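Local coordinates for uncharacterized protein, DUF633, LMOf2365_1472 (Listeria monocytogenes str. 4b F2365, PDB 3GNL) that is uncharacterized but probably methylates N1 of adenine 22 in tRNA through a Rossmann-like methyltransferase domain, at residues 121-126 with 130-135. Residues are numbered along the deposited sequence; the frame is centred on the assembly and turned at random. Where two conformers were deposited one is given.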
loop_
_atom_site.group_PDB
_atom_site.type_symbol
_atom_site.label_atom_id
_atom_site.label_comp_id
_atom_site.label_asym_id
_atom_site.label_seq_id
_atom_site.Cartn_x
_atom_site.Cartn_y
_atom_site.Cartn_z
ATOM N N LEU A 121 4.007 8.521 4.341
ATOM C CA LEU A 121 2.838 7.682 4.025
ATOM C C LEU A 121 3.332 6.257 4.070
ATOM O O LEU A 121 4.410 5.935 3.563
ATOM C CB LEU A 121 2.253 7.943 2.616
ATOM C CG LEU A 121 1.857 9.363 2.246
ATOM C CD1 LEU A 121 1.513 9.530 0.735
ATOM C CD2 LEU A 121 0.678 9.780 3.110
ATOM N N ILE A 122 2.532 5.394 4.689
ATOM C CA ILE A 122 2.813 3.953 4.677
ATOM C C ILE A 122 1.601 3.274 4.021
ATOM O O ILE A 122 0.456 3.316 4.567
ATOM C CB ILE A 122 2.982 3.384 6.074
ATOM C CG1 ILE A 122 4.137 4.103 6.799
ATOM C CG2 ILE A 122 3.282 1.899 5.968
ATOM C CD1 ILE A 122 4.100 3.932 8.349
ATOM N N LEU A 123 1.798 2.744 2.805
ATOM C CA LEU A 123 0.620 2.295 2.026
ATOM C C LEU A 123 0.780 0.803 1.767
ATOM O O LEU A 123 1.884 0.316 1.480
ATOM C CB LEU A 123 0.550 3.050 0.684
ATOM C CG LEU A 123 0.633 4.556 0.780
ATOM C CD1 LEU A 123 0.545 5.106 -0.663
ATOM C CD2 LEU A 123 -0.472 5.117 1.695
ATOM N N GLN A 124 -0.334 0.074 1.887
ATOM C CA GLN A 124 -0.284 -1.365 1.662
ATOM C C GLN A 124 -1.464 -1.706 0.757
ATOM O O GLN A 124 -2.529 -2.018 1.240
ATOM C CB GLN A 124 -0.292 -2.121 2.985
ATOM C CG GLN A 124 -0.117 -3.658 2.809
ATOM C CD GLN A 124 -1.441 -4.339 2.573
ATOM O OE1 GLN A 124 -2.332 -4.219 3.393
ATOM N NE2 GLN A 124 -1.588 -5.017 1.424
ATOM N N PRO A 125 -1.243 -1.656 -0.565
ATOM C CA PRO A 125 -2.329 -1.977 -1.514
ATOM C C PRO A 125 -2.444 -3.481 -1.770
ATOM O O PRO A 125 -1.431 -4.177 -1.856
ATOM C CB PRO A 125 -1.894 -1.284 -2.789
ATOM C CG PRO A 125 -0.353 -1.370 -2.747
ATOM C CD PRO A 125 -0.029 -1.204 -1.247
ATOM N N ASN A 126 -3.676 -3.944 -1.873
ATOM C CA ASN A 126 -3.978 -5.367 -2.077
ATOM C C ASN A 126 -3.987 -5.730 -3.567
ATOM O O ASN A 126 -4.073 -6.898 -3.904
ATOM C CB ASN A 126 -5.335 -5.696 -1.478
ATOM C CG ASN A 126 -5.296 -5.796 0.040
ATOM O OD1 ASN A 126 -4.228 -5.845 0.662
ATOM N ND2 ASN A 126 -6.451 -5.821 0.632
ATOM N N TRP A 130 1.232 -0.616 -8.550
ATOM C CA TRP A 130 1.819 0.302 -9.508
ATOM C C TRP A 130 1.067 1.639 -9.568
ATOM O O TRP A 130 1.695 2.670 -9.872
ATOM C CB TRP A 130 1.890 -0.345 -10.920
ATOM C CG TRP A 130 0.528 -0.548 -11.554
ATOM C CD1 TRP A 130 -0.239 -1.677 -11.482
ATOM C CD2 TRP A 130 -0.225 0.397 -12.340
ATOM N NE1 TRP A 130 -1.410 -1.511 -12.180
ATOM C CE2 TRP A 130 -1.438 -0.248 -12.713
ATOM C CE3 TRP A 130 0.014 1.715 -12.776
ATOM C CZ2 TRP A 130 -2.411 0.379 -13.506
ATOM C CZ3 TRP A 130 -0.949 2.338 -13.551
ATOM C CH2 TRP A 130 -2.151 1.662 -13.910
ATOM N N GLN A 131 -0.236 1.656 -9.296
ATOM C CA GLN A 131 -1.041 2.879 -9.326
ATOM C C GLN A 131 -0.486 3.880 -8.316
ATOM O O GLN A 131 -0.474 5.084 -8.573
ATOM C CB GLN A 131 -2.485 2.617 -8.950
ATOM C CG GLN A 131 -3.294 1.858 -9.967
ATOM C CD GLN A 131 -3.976 2.797 -10.912
ATOM O OE1 GLN A 131 -3.694 3.999 -10.918
ATOM N NE2 GLN A 131 -4.875 2.256 -11.740
ATOM N N LEU A 132 -0.038 3.382 -7.181
ATOM C CA LEU A 132 0.494 4.266 -6.150
ATOM C C LEU A 132 1.920 4.715 -6.467
ATOM O O LEU A 132 2.358 5.813 -6.077
ATOM C CB LEU A 132 0.408 3.561 -4.796
ATOM C CG LEU A 132 -1.026 3.311 -4.347
ATOM C CD1 LEU A 132 -1.008 2.503 -3.088
ATOM C CD2 LEU A 132 -1.818 4.626 -4.154
ATOM N N ARG A 133 2.684 3.906 -7.200
ATOM C CA ARG A 133 4.009 4.335 -7.624
ATOM C C ARG A 133 3.890 5.396 -8.696
ATOM O O ARG A 133 4.701 6.328 -8.701
ATOM C CB ARG A 133 4.905 3.122 -8.022
ATOM C CG ARG A 133 4.931 2.096 -6.899
ATOM C CD ARG A 133 6.112 1.185 -7.041
ATOM N NE ARG A 133 6.053 0.068 -6.118
ATOM C CZ ARG A 133 5.458 -1.096 -6.361
ATOM N NH1 ARG A 133 4.896 -1.352 -7.555
ATOM N NH2 ARG A 133 5.445 -2.038 -5.416
ATOM N N GLU A 134 2.849 5.314 -9.544
ATOM C CA GLU A 134 2.570 6.376 -10.510
ATOM C C GLU A 134 2.178 7.630 -9.781
ATOM O O GLU A 134 2.687 8.702 -10.136
ATOM C CB GLU A 134 1.487 5.983 -11.518
ATOM C CG GLU A 134 1.433 6.964 -12.656
ATOM C CD GLU A 134 0.700 6.417 -13.831
ATOM O OE1 GLU A 134 -0.432 5.899 -13.653
ATOM O OE2 GLU A 134 1.290 6.494 -14.935
ATOM N N TRP A 135 1.302 7.503 -8.782
ATOM C CA TRP A 135 0.911 8.652 -7.980
ATOM C C TRP A 135 2.152 9.293 -7.379
ATOM O O TRP A 135 2.260 10.526 -7.338
ATOM C CB TRP A 135 -0.062 8.188 -6.893
ATOM C CG TRP A 135 -0.509 9.347 -5.985
ATOM C CD1 TRP A 135 -1.576 10.155 -6.163
ATOM C CD2 TRP A 135 0.144 9.763 -4.791
ATOM N NE1 TRP A 135 -1.628 11.086 -5.143
ATOM C CE2 TRP A 135 -0.563 10.891 -4.307
ATOM C CE3 TRP A 135 1.291 9.332 -4.115
ATOM C CZ2 TRP A 135 -0.178 11.573 -3.121
ATOM C CZ3 TRP A 135 1.671 10.001 -2.940
ATOM C CH2 TRP A 135 0.922 11.111 -2.465
#
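The six-membered end of the Trp135 indole meets Leu121 obliquely: Leu121 CD1 lies 3.6 Å from Trp135 CH2 and 3.7 Å from Trp135 CZ3, and the two side chains cross at about a right angle. Trp135 has CG anti to its backbone N (chi1 179°), which extends the indole from the helix toward the start of the strand. Its ring also meets that of Trp141 at an incline and touches Leu108 and Leu115. Within the helix, Gln131 CG lies over the centre of one face of the Trp130 indole. On the strand's other side, Gln124 NE2 donates a nearly straight bond (166°) to Asn126 OD1 at 2.9 Å, close to the Gln124 amide plane. One turn before Trp135, Leu132 carries the rest of the contact through a single methyl. Its CD1 is 3.9 Å from Leu123 CD1 and equally far from Pro125 CB, so this one branch bridges two residues; Ile104 of helix 101-110 also packs on Leu132. All five touching residues are buried and meet through carbon atoms. With the axes of 121-125 and 130-135 at 146°, strand and helix, joined by a short connection, form a beta-alpha unit packed helix on sheet, as in Rossmann-like methyltransferases.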